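Local coordinates for uncharacterized protein (Burkholderia thailandensis, PDB 6AR7), which is of unknown function but carries a domain like the N-terminal region of the lysozyme inhibitor LprI and may act on lysozyme, at residues Trp56-Leu67 / Val121-Ala132; Arg77-Arg85 / Asp195-Glu203. One frame throughout, in Å; residues are numbered along the deposited sequence.

Contact 1 of 2, residues Trp56-Leu67 / Val121-Ala132; sequences WQGEVDAAYQRL and VRERALALRGAA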
loop_
_atom_site.group_PDB
_atom_site.type_symbol
_atom_site.label_atom_id
_atom_site.label_comp_id
_atom_site.label_asym_id
_atom_site.label_seq_id
_atom_site.Cartn_x
_atom_site.Cartn_y
_atom_site.Cartn_z
ATOM N N TRP A 56 -6.997 -4.113 10.290
ATOM C CA TRP A 56 -6.599 -4.510 8.944
ATOM C C TRP A 56 -5.259 -5.237 8.946
ATOM O O TRP A 56 -5.053 -6.145 8.140
ATOM C CB TRP A 56 -6.538 -3.301 8.016
ATOM C CG TRP A 56 -7.874 -2.935 7.527
ATOM C CD1 TRP A 56 -8.573 -1.797 7.824
ATOM C CD2 TRP A 56 -8.737 -3.734 6.698
ATOM N NE1 TRP A 56 -9.811 -1.829 7.212
ATOM C CE2 TRP A 56 -9.933 -3.007 6.520
ATOM C CE3 TRP A 56 -8.608 -4.985 6.086
ATOM C CZ2 TRP A 56 -10.979 -3.477 5.740
ATOM C CZ3 TRP A 56 -9.651 -5.451 5.312
ATOM C CH2 TRP A 56 -10.824 -4.701 5.148
ATOM N N GLN A 57 -4.334 -4.851 9.823
ATOM C CA GLN A 57 -3.067 -5.566 9.877
ATOM C C GLN A 57 -3.282 -7.008 10.342
ATOM O O GLN A 57 -2.617 -7.935 9.866
ATOM C CB GLN A 57 -2.089 -4.822 10.781
ATOM C CG GLN A 57 -0.726 -5.519 10.939
ATOM C CD GLN A 57 -0.011 -5.713 9.613
ATOM O OE1 GLN A 57 0.204 -4.757 8.870
ATOM N NE2 GLN A 57 0.371 -6.956 9.316
ATOM N N GLY A 58 -4.235 -7.228 11.239
ATOM C CA GLY A 58 -4.578 -8.596 11.584
ATOM C C GLY A 58 -5.123 -9.368 10.397
ATOM O O GLY A 58 -4.867 -10.569 10.253
ATOM N N GLU A 59 -5.874 -8.691 9.519
ATOM C CA GLU A 59 -6.392 -9.387 8.347
ATOM C C GLU A 59 -5.291 -9.653 7.328
ATOM O O GLU A 59 -5.339 -10.662 6.611
ATOM C CB GLU A 59 -7.538 -8.595 7.719
ATOM C CG GLU A 59 -8.759 -8.550 8.630
ATOM C CD GLU A 59 -9.217 -9.952 9.026
ATOM O OE1 GLU A 59 -9.598 -10.724 8.117
ATOM O OE2 GLU A 59 -9.161 -10.289 10.235
ATOM N N VAL A 60 -4.292 -8.777 7.260
ATOM C CA VAL A 60 -3.116 -9.058 6.441
ATOM C C VAL A 60 -2.470 -10.355 6.895
ATOM O O VAL A 60 -2.215 -11.263 6.096
ATOM C CB VAL A 60 -2.110 -7.893 6.520
ATOM C CG1 VAL A 60 -0.763 -8.310 5.930
ATOM C CG2 VAL A 60 -2.644 -6.637 5.807
ATOM N N ASP A 61 -2.225 -10.475 8.199
ATOM C CA ASP A 61 -1.523 -11.647 8.702
ATOM C C ASP A 61 -2.344 -12.916 8.516
ATOM O O ASP A 61 -1.790 -13.968 8.181
ATOM C CB ASP A 61 -1.138 -11.428 10.164
ATOM C CG ASP A 61 -0.104 -10.317 10.319
ATOM O OD1 ASP A 61 0.657 -10.105 9.355
ATOM O OD2 ASP A 61 -0.037 -9.658 11.379
ATOM N N ALA A 62 -3.663 -12.831 8.699
ATOM C CA ALA A 62 -4.515 -14.006 8.565
ATOM C C ALA A 62 -4.678 -14.411 7.109
ATOM O O ALA A 62 -4.721 -15.609 6.797
ATOM C CB ALA A 62 -5.883 -13.747 9.185
ATOM N N ALA A 63 -4.869 -13.436 6.219
ATOM C CA ALA A 63 -4.995 -13.768 4.807
ATOM C C ALA A 63 -3.682 -14.328 4.281
ATOM O O ALA A 63 -3.674 -15.307 3.531
ATOM C CB ALA A 63 -5.439 -12.551 4.003
ATOM N N TYR A 64 -2.555 -13.758 4.719
ATOM C CA TYR A 64 -1.258 -14.311 4.336
ATOM C C TYR A 64 -1.114 -15.755 4.818
ATOM O O TYR A 64 -0.560 -16.605 4.110
ATOM C CB TYR A 64 -0.128 -13.440 4.895
ATOM C CG TYR A 64 1.267 -13.995 4.676
ATOM C CD1 TYR A 64 1.888 -13.903 3.438
ATOM C CD2 TYR A 64 1.955 -14.632 5.709
ATOM C CE1 TYR A 64 3.181 -14.421 3.225
ATOM C CE2 TYR A 64 3.248 -15.154 5.511
ATOM C CZ TYR A 64 3.850 -15.040 4.265
ATOM O OH TYR A 64 5.120 -15.546 4.054
ATOM N N GLN A 65 -1.635 -16.065 6.005
ATOM C CA GLN A 65 -1.499 -17.431 6.502
ATOM C C GLN A 65 -2.361 -18.411 5.708
ATOM O O GLN A 65 -1.886 -19.493 5.341
ATOM C CB GLN A 65 -1.823 -17.489 7.992
ATOM C CG GLN A 65 -0.722 -16.918 8.883
ATOM C CD GLN A 65 0.666 -17.467 8.540
ATOM O OE1 GLN A 65 0.830 -18.661 8.261
ATOM N NE2 GLN A 65 1.676 -16.598 8.587
ATOM N N ARG A 66 -3.617 -18.056 5.419
ATOM C CA ARG A 66 -4.435 -18.891 4.536
ATOM C C ARG A 66 -3.736 -19.127 3.201
ATOM O O ARG A 66 -3.701 -20.253 2.690
ATOM C CB ARG A 66 -5.789 -18.240 4.291
ATOM C CG ARG A 66 -6.877 -18.581 5.260
ATOM C CD ARG A 66 -8.181 -18.459 4.511
ATOM N NE ARG A 66 -8.430 -17.073 4.136
ATOM C CZ ARG A 66 -8.988 -16.696 2.990
ATOM N NH1 ARG A 66 -9.326 -17.607 2.080
ATOM N NH2 ARG A 66 -9.183 -15.406 2.746
ATOM N N LEU A 67 -3.195 -18.058 2.617
ATOM C CA LEU A 67 -2.567 -18.146 1.306
ATOM C C LEU A 67 -1.403 -19.127 1.320
ATOM O O LEU A 67 -1.271 -19.955 0.413
ATOM C CB LEU A 67 -2.086 -16.758 0.876
ATOM C CG LEU A 67 -1.877 -16.489 -0.611
ATOM C CD1 LEU A 67 -1.807 -15.001 -0.851
ATOM C CD2 LEU A 67 -0.590 -17.132 -1.074
ATOM N N VAL A 121 -2.448 -0.687 4.463
ATOM C CA VAL A 121 -2.650 -1.923 5.207
ATOM C C VAL A 121 -3.938 -2.575 4.755
ATOM O O VAL A 121 -3.968 -3.763 4.426
ATOM C CB VAL A 121 -2.643 -1.642 6.720
ATOM C CG1 VAL A 121 -2.752 -2.948 7.534
ATOM C CG2 VAL A 121 -1.383 -0.898 7.090
ATOM N N ARG A 122 -5.010 -1.784 4.684
ATOM C CA ARG A 122 -6.262 -2.250 4.106
ATOM C C ARG A 122 -6.040 -2.836 2.713
ATOM O O ARG A 122 -6.478 -3.961 2.421
ATOM C CB ARG A 122 -7.241 -1.080 4.065
ATOM C CG ARG A 122 -8.613 -1.418 3.618
ATOM C CD ARG A 122 -9.568 -0.250 3.903
ATOM N NE ARG A 122 -10.888 -0.569 3.384
ATOM C CZ ARG A 122 -11.237 -0.487 2.106
ATOM N NH1 ARG A 122 -10.369 -0.059 1.185
ATOM N NH2 ARG A 122 -12.467 -0.832 1.753
ATOM N N GLU A 123 -5.330 -2.093 1.848
ATOM C CA GLU A 123 -5.063 -2.560 0.487
ATOM C C GLU A 123 -4.319 -3.896 0.479
ATOM O O GLU A 123 -4.662 -4.803 -0.289
ATOM C CB GLU A 123 -4.272 -1.495 -0.295
ATOM C CG GLU A 123 -5.140 -0.345 -0.807
ATOM C CD GLU A 123 -4.358 0.928 -1.187
ATOM O OE1 GLU A 123 -3.110 0.929 -1.158
ATOM O OE2 GLU A 123 -5.005 1.944 -1.516
ATOM N N ARG A 124 -3.283 -4.034 1.306
ATOM C CA ARG A 124 -2.536 -5.286 1.311
ATOM C C ARG A 124 -3.426 -6.444 1.743
ATOM O O ARG A 124 -3.371 -7.527 1.156
ATOM C CB ARG A 124 -1.308 -5.166 2.210
ATOM C CG ARG A 124 -0.414 -6.407 2.208
ATOM C CD ARG A 124 0.019 -6.835 0.788
ATOM N NE ARG A 124 1.014 -7.900 0.870
ATOM C CZ ARG A 124 1.495 -8.569 -0.171
ATOM N NH1 ARG A 124 1.076 -8.288 -1.405
ATOM N NH2 ARG A 124 2.392 -9.525 0.025
ATOM N N ALA A 125 -4.287 -6.219 2.736
ATOM C CA ALA A 125 -5.189 -7.272 3.195
ATOM C C ALA A 125 -6.107 -7.757 2.078
ATOM O O ALA A 125 -6.296 -8.964 1.895
ATOM C CB ALA A 125 -6.027 -6.761 4.375
ATOM N N LEU A 126 -6.688 -6.826 1.320
ATOM C CA LEU A 126 -7.651 -7.197 0.289
ATOM C C LEU A 126 -6.988 -7.969 -0.848
ATOM O O LEU A 126 -7.593 -8.876 -1.429
ATOM C CB LEU A 126 -8.340 -5.950 -0.253
ATOM C CG LEU A 126 -9.202 -5.177 0.741
ATOM C CD1 LEU A 126 -9.656 -3.864 0.107
ATOM C CD2 LEU A 126 -10.392 -6.039 1.176
ATOM N N ALA A 127 -5.757 -7.601 -1.195
ATOM C CA ALA A 127 -5.023 -8.323 -2.229
ATOM C C ALA A 127 -4.712 -9.745 -1.787
ATOM O O ALA A 127 -4.865 -10.690 -2.571
ATOM C CB ALA A 127 -3.733 -7.575 -2.570
ATOM N N LEU A 128 -4.255 -9.910 -0.544
ATOM C CA LEU A 128 -3.977 -11.245 -0.031
ATOM C C LEU A 128 -5.253 -12.069 0.021
ATOM O O LEU A 128 -5.253 -13.254 -0.346
ATOM C CB LEU A 128 -3.337 -11.132 1.351
ATOM C CG LEU A 128 -1.899 -10.613 1.340
ATOM C CD1 LEU A 128 -1.487 -10.206 2.707
ATOM C CD2 LEU A 128 -0.977 -11.734 0.861
ATOM N N ARG A 129 -6.356 -11.446 0.446
ATOM C CA ARG A 129 -7.637 -12.140 0.506
ATOM C C ARG A 129 -8.067 -12.600 -0.869
ATOM O O ARG A 129 -8.526 -13.732 -1.038
ATOM C CB ARG A 129 -8.712 -11.230 1.081
ATOM C CG ARG A 129 -8.696 -11.046 2.554
ATOM C CD ARG A 129 -9.829 -10.079 2.893
ATOM N NE ARG A 129 -10.002 -9.886 4.321
ATOM C CZ ARG A 129 -10.949 -9.114 4.839
ATOM N NH1 ARG A 129 -11.790 -8.490 4.029
ATOM N NH2 ARG A 129 -11.079 -9.001 6.152
ATOM N N GLY A 130 -7.966 -11.713 -1.863
ATOM C CA GLY A 130 -8.365 -12.085 -3.210
ATOM C C GLY A 130 -7.588 -13.280 -3.736
ATOM O O GLY A 130 -8.160 -14.186 -4.343
ATOM N N ALA A 131 -6.279 -13.302 -3.497
ATOM C CA ALA A 131 -5.474 -14.433 -3.939
ATOM C C ALA A 131 -5.859 -15.699 -3.189
ATOM O O ALA A 131 -6.076 -16.748 -3.799
ATOM C CB ALA A 131 -3.983 -14.133 -3.765
ATOM N N ALA A 132 -5.916 -15.630 -1.860
ATOM C CA ALA A 132 -6.228 -16.823 -1.085
ATOM C C ALA A 132 -7.596 -17.380 -1.445
ATOM O O ALA A 132 -7.779 -18.604 -1.475
ATOM C CB ALA A 132 -6.153 -16.508 0.407
HETATM O O HOH W 1 -8.060 -11.726 6.070
#
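Val60 and Leu128 form the apolar centre of a knobs-into-holes helix pair, each seated among four residues of the opposite helix: Val60 among Val121, Arg124, Ala125 and Leu128, Leu128 among Val60, Ala63, Tyr64 and Leu67. The axes of these two segments approach to 8.1 Å and run in the same direction at 24°, close enough for the Val60 and Ala125 CA atoms to lie 4.2 Å apart. With Val60 CG1 anti to the backbone N, that methyl meets Leu128 CD1 while CG2 settles against the backbone N of Ala125. The two branches of Leu128 divide the work: CD1 touches Val60 and Tyr64 CB, and CD2 meets Leu67 CD1 at 3.8 Å. Leu67 CD1 also presses on the methyl of Ala131, and the Ala63 methyl packs on Leu128 CB.

Toward the N-terminal end of both segments, Trp56 is a third knob, among Arg122, Ala125, Leu126 and Arg129. The aliphatic chain of Arg122 runs alongside its ring, and CG makes a CH-pi contact 3.8 Å from the centroid of the five-membered ring, 19° off the normal. Asp27 of helix 25-34 takes both Trp56 NE1 and Arg122 NE, tying that helix to the pair.

At the polar edge, the extended Arg129 chain brings its guanidinium to Trp56, whose CZ3 lies over one face. Arg129 NH1 pairs with Asp24, whereas NH2 donates a nearly straight hydrogen bond, part of a salt bridge, to Glu59 OE1. This oxygen lies close to the guanidinium plane but is met on its anti side, 34° out of the carboxylate plane. Water 1 completes the grip, donating to Glu59 O and OE1 and accepting from Arg129 NE at 3.2 Å.

Contact 2 of 2, residues Arg77-Arg85 / Asp195-Glu203; sequences RGWQESQRR and DAMTPLVSE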
loop_
_atom_site.group_PDB
_atom_site.type_symbol
_atom_site.label_atom_id
_atom_site.label_comp_id
_atom_site.label_asym_id
_atom_site.label_seq_id
_atom_site.Cartn_x
_atom_site.Cartn_y
_atom_site.Cartn_z
ATOM N N ARG A 77 5.718 -19.584 -2.752
ATOM C CA ARG A 77 7.028 -18.950 -2.642
ATOM C C ARG A 77 7.004 -17.537 -3.212
ATOM O O ARG A 77 7.634 -16.630 -2.658
ATOM C CB ARG A 77 8.094 -19.791 -3.349
ATOM C CG ARG A 77 8.392 -21.100 -2.644
ATOM C CD ARG A 77 9.582 -21.823 -3.271
ATOM N NE ARG A 77 9.227 -22.464 -4.531
ATOM C CZ ARG A 77 8.727 -23.692 -4.620
ATOM N NH1 ARG A 77 8.525 -24.404 -3.518
ATOM N NH2 ARG A 77 8.429 -24.204 -5.806
ATOM N N GLY A 78 6.291 -17.343 -4.327
ATOM C CA GLY A 78 6.153 -16.010 -4.891
ATOM C C GLY A 78 5.499 -15.034 -3.932
ATOM O O GLY A 78 5.969 -13.908 -3.755
ATOM N N TRP A 79 4.391 -15.444 -3.305
ATOM C CA TRP A 79 3.726 -14.542 -2.361
ATOM C C TRP A 79 4.569 -14.335 -1.111
ATOM O O TRP A 79 4.593 -13.229 -0.550
ATOM C CB TRP A 79 2.332 -15.062 -2.002
ATOM C CG TRP A 79 1.329 -14.717 -3.052
ATOM C CD1 TRP A 79 0.920 -15.513 -4.084
ATOM C CD2 TRP A 79 0.613 -13.481 -3.192
ATOM N NE1 TRP A 79 0.006 -14.846 -4.862
ATOM C CE2 TRP A 79 -0.208 -13.601 -4.328
ATOM C CE3 TRP A 79 0.591 -12.283 -2.468
ATOM C CZ2 TRP A 79 -1.040 -12.567 -4.759
ATOM C CZ3 TRP A 79 -0.240 -11.264 -2.895
ATOM C CH2 TRP A 79 -1.047 -11.415 -4.026
ATOM N N GLN A 80 5.267 -15.384 -0.659
ATOM C CA GLN A 80 6.159 -15.222 0.482
ATOM C C GLN A 80 7.211 -14.174 0.182
ATOM O O GLN A 80 7.539 -13.343 1.037
ATOM C CB GLN A 80 6.821 -16.549 0.846
ATOM C CG GLN A 80 5.853 -17.536 1.461
ATOM C CD GLN A 80 6.513 -18.864 1.759
ATOM O OE1 GLN A 80 7.360 -19.323 0.996
ATOM N NE2 GLN A 80 6.109 -19.501 2.850
ATOM N N GLU A 81 7.736 -14.191 -1.039
ATOM C CA GLU A 81 8.680 -13.167 -1.442
ATOM C C GLU A 81 8.020 -11.792 -1.446
ATOM O O GLU A 81 8.596 -10.818 -0.941
ATOM C CB GLU A 81 9.234 -13.498 -2.830
ATOM C CG GLU A 81 10.204 -12.454 -3.366
ATOM C CD GLU A 81 11.465 -12.307 -2.538
ATOM O OE1 GLU A 81 11.849 -13.259 -1.828
ATOM O OE2 GLU A 81 12.058 -11.212 -2.573
ATOM N N SER A 82 6.795 -11.702 -1.975
ATOM C CA SER A 82 6.108 -10.412 -2.022
ATOM C C SER A 82 5.894 -9.849 -0.620
ATOM O O SER A 82 6.038 -8.639 -0.399
ATOM C CB SER A 82 4.777 -10.553 -2.761
ATOM O OG SER A 82 3.746 -10.990 -1.894
ATOM N N GLN A 83 5.586 -10.717 0.349
ATOM C CA GLN A 83 5.330 -10.230 1.703
ATOM C C GLN A 83 6.612 -9.752 2.366
ATOM O O GLN A 83 6.614 -8.738 3.070
ATOM C CB GLN A 83 4.659 -11.319 2.548
ATOM C CG GLN A 83 4.237 -10.851 3.964
ATOM C CD GLN A 83 3.091 -9.847 3.955
ATOM O OE1 GLN A 83 2.539 -9.488 2.903
ATOM N NE2 GLN A 83 2.739 -9.368 5.138
ATOM N N ARG A 84 7.718 -10.466 2.154
ATOM C CA ARG A 84 8.990 -9.980 2.664
ATOM C C ARG A 84 9.295 -8.593 2.096
ATOM O O ARG A 84 9.756 -7.700 2.817
ATOM C CB ARG A 84 10.098 -10.970 2.295
ATOM C CG ARG A 84 10.292 -12.145 3.273
ATOM C CD ARG A 84 11.531 -13.005 2.921
ATOM N NE ARG A 84 11.489 -13.617 1.585
ATOM C CZ ARG A 84 10.983 -14.822 1.305
ATOM N NH1 ARG A 84 10.468 -15.572 2.265
ATOM N NH2 ARG A 84 10.996 -15.279 0.056
ATOM N N ARG A 85 9.008 -8.390 0.805
ATOM C CA ARG A 85 9.265 -7.103 0.168
ATOM C C ARG A 85 8.276 -6.056 0.643
ATOM O O ARG A 85 8.634 -4.884 0.807
ATOM C CB ARG A 85 9.195 -7.242 -1.348
ATOM C CG ARG A 85 10.234 -8.188 -1.961
ATOM C CD ARG A 85 11.646 -7.669 -1.779
ATOM N NE ARG A 85 12.623 -8.488 -2.498
ATOM C CZ ARG A 85 13.919 -8.194 -2.599
ATOM N NH1 ARG A 85 14.396 -7.093 -2.030
ATOM N NH2 ARG A 85 14.738 -8.996 -3.271
ATOM N N ASP A 195 7.925 -5.359 -8.136
ATOM C CA ASP A 195 8.443 -6.420 -8.993
ATOM C C ASP A 195 8.041 -7.797 -8.475
ATOM O O ASP A 195 7.712 -8.692 -9.261
ATOM C CB ASP A 195 9.969 -6.338 -9.113
ATOM C CG ASP A 195 10.440 -5.105 -9.882
ATOM O OD1 ASP A 195 9.638 -4.523 -10.655
ATOM O OD2 ASP A 195 11.624 -4.740 -9.726
ATOM N N ALA A 196 8.038 -7.983 -7.156
ATOM C CA ALA A 196 7.720 -9.309 -6.622
ATOM C C ALA A 196 6.289 -9.699 -6.954
ATOM O O ALA A 196 5.988 -10.887 -7.133
ATOM C CB ALA A 196 7.955 -9.335 -5.113
HETATM N N MSE A 197 5.422 -8.710 -7.121
HETATM C CA MSE A 197 4.002 -8.908 -7.367
HETATM C C MSE A 197 3.630 -9.157 -8.833
HETATM O O MSE A 197 2.634 -9.821 -9.117
HETATM C CB MSE A 197 3.244 -7.687 -6.854
HETATM C CG MSE A 197 3.250 -7.595 -5.336
HETATM SE SE MSE A 197 1.993 -8.946 -4.598
HETATM C CE MSE A 197 0.336 -7.932 -4.915
ATOM N N THR A 198 4.418 -8.618 -9.764
ATOM C CA THR A 198 4.075 -8.745 -11.177
ATOM C C THR A 198 3.765 -10.164 -11.629
ATOM O O THR A 198 2.769 -10.335 -12.353
ATOM C CB THR A 198 5.194 -8.186 -12.061
ATOM O OG1 THR A 198 5.492 -6.856 -11.649
ATOM C CG2 THR A 198 4.738 -8.179 -13.508
ATOM N N PRO A 199 4.515 -11.208 -11.239
ATOM C CA PRO A 199 4.167 -12.561 -11.699
ATOM C C PRO A 199 2.913 -13.129 -11.061
ATOM O O PRO A 199 2.394 -14.125 -11.576
ATOM C CB PRO A 199 5.392 -13.404 -11.301
ATOM C CG PRO A 199 6.452 -12.441 -10.939
ATOM C CD PRO A 199 5.742 -11.230 -10.423
ATOM N N LEU A 200 2.404 -12.518 -9.982
ATOM C CA LEU A 200 1.336 -13.087 -9.169
ATOM C C LEU A 200 -0.031 -12.452 -9.398
ATOM O O LEU A 200 -1.031 -13.004 -8.934
ATOM C CB LEU A 200 1.691 -12.976 -7.679
ATOM C CG LEU A 200 3.068 -13.521 -7.281
ATOM C CD1 LEU A 200 3.363 -13.216 -5.829
ATOM C CD2 LEU A 200 3.143 -15.021 -7.536
ATOM N N VAL A 201 -0.111 -11.310 -10.074
ATOM C CA VAL A 201 -1.378 -10.607 -10.241
ATOM C C VAL A 201 -1.583 -10.285 -11.718
ATOM O O VAL A 201 -0.658 -10.355 -12.533
ATOM C CB VAL A 201 -1.446 -9.319 -9.396
ATOM C CG1 VAL A 201 -1.223 -9.628 -7.910
ATOM C CG2 VAL A 201 -0.421 -8.304 -9.891
ATOM N N SER A 202 -2.818 -9.910 -12.050
ATOM C CA SER A 202 -3.178 -9.577 -13.421
ATOM C C SER A 202 -2.468 -8.302 -13.872
ATOM O O SER A 202 -1.930 -7.531 -13.071
ATOM C CB SER A 202 -4.685 -9.387 -13.553
ATOM O OG SER A 202 -5.100 -8.171 -12.936
ATOM N N GLU A 203 -2.453 -8.093 -15.187
ATOM C CA GLU A 203 -1.878 -6.863 -15.713
ATOM C C GLU A 203 -2.617 -5.651 -15.167
ATOM O O GLU A 203 -1.996 -4.629 -14.854
ATOM C CB GLU A 203 -1.892 -6.879 -17.247
ATOM C CG GLU A 203 -1.222 -5.650 -17.873
ATOM C CD GLU A 203 0.305 -5.602 -17.671
ATOM O OE1 GLU A 203 0.904 -6.607 -17.224
ATOM O OE2 GLU A 203 0.915 -4.545 -17.959
HETATM O O HOH W 2 7.238 -12.906 -6.024
#
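Leu200 lays a methyl, CD1, almost exactly above the five-membered ring of Trp79: 3.6 Å from its centroid and only 4° off the normal. This CH-pi contact is made near the C-terminal end of helix 180-197. The same CD1 lies 3.4 Å from Gly78 C, against the bare backbone of the glycine, and CD2 sits alongside, near Gly78 CA. The leucine and the indole run antiparallel beside each other, which places Leu200 CB next to NE1 and CE2.

The six-membered ring of Trp79 is met differently. In Met197, present as selenomethionine, the bend at chi2 (-75°) sets SE 3.6 Å from Trp79 CZ3 in an oblique Met-aromatic contact, and the bend at chi3 (-79°) then swings CE toward CH2 and CZ3. SE also touches Ser82 CB. Ser82 OG is turned back to its own helix, between the backbone N and the carbonyl carbon, and donates to Trp79 O at 2.7 Å; that carbonyl accepts the backbone N of Gln83 as well.

Ala196 extends the apolar contact along helix 73-101, its methyl packing against Ser82 CA and Arg85 CG. No direct hydrogen bond crosses between the segments. Water 2 connects their backbones instead, donating to Gly78 O at 2.8 Å and Ala196 O at 2.6 Å. Farther out on helix 73-101, Glu81 pairs with Arg84 through OE1 and with Arg85 through OE2.

Around this joint, Trp79 packs on Leu67 of helix 42-70 and on Leu128 and Ala131 of helix 107-136, with NE1 bonded to Tyr135 OH. Met197 touches Leu209 of helix 203-223, so the contact lies between the earlier helices and the C-terminal ones of this strand-free fold.

How the contacts relate
The two contacts lie side by side in an all-helical fold, their centres about 13 Å apart. Their segments alternate along the chain: 56-67, 77-85, 121-132, then 195-203. Contact 1 joins helices 42-70 and 107-136; contact 2 joins helix 73-101, which lies between those two in sequence, to segment 195-203, at the C-terminal end of helix 180-197. Arg124 connects the sites directly, with NH2 probably hydrogen-bonded to Ser82 OG (2.8 Å) and Gln83 OE1, and NH1 packed near Met197 SE. Tyr64 adds packing on Gln80. Together they link three successive helices to a later part of the chain that also matches the LprI family.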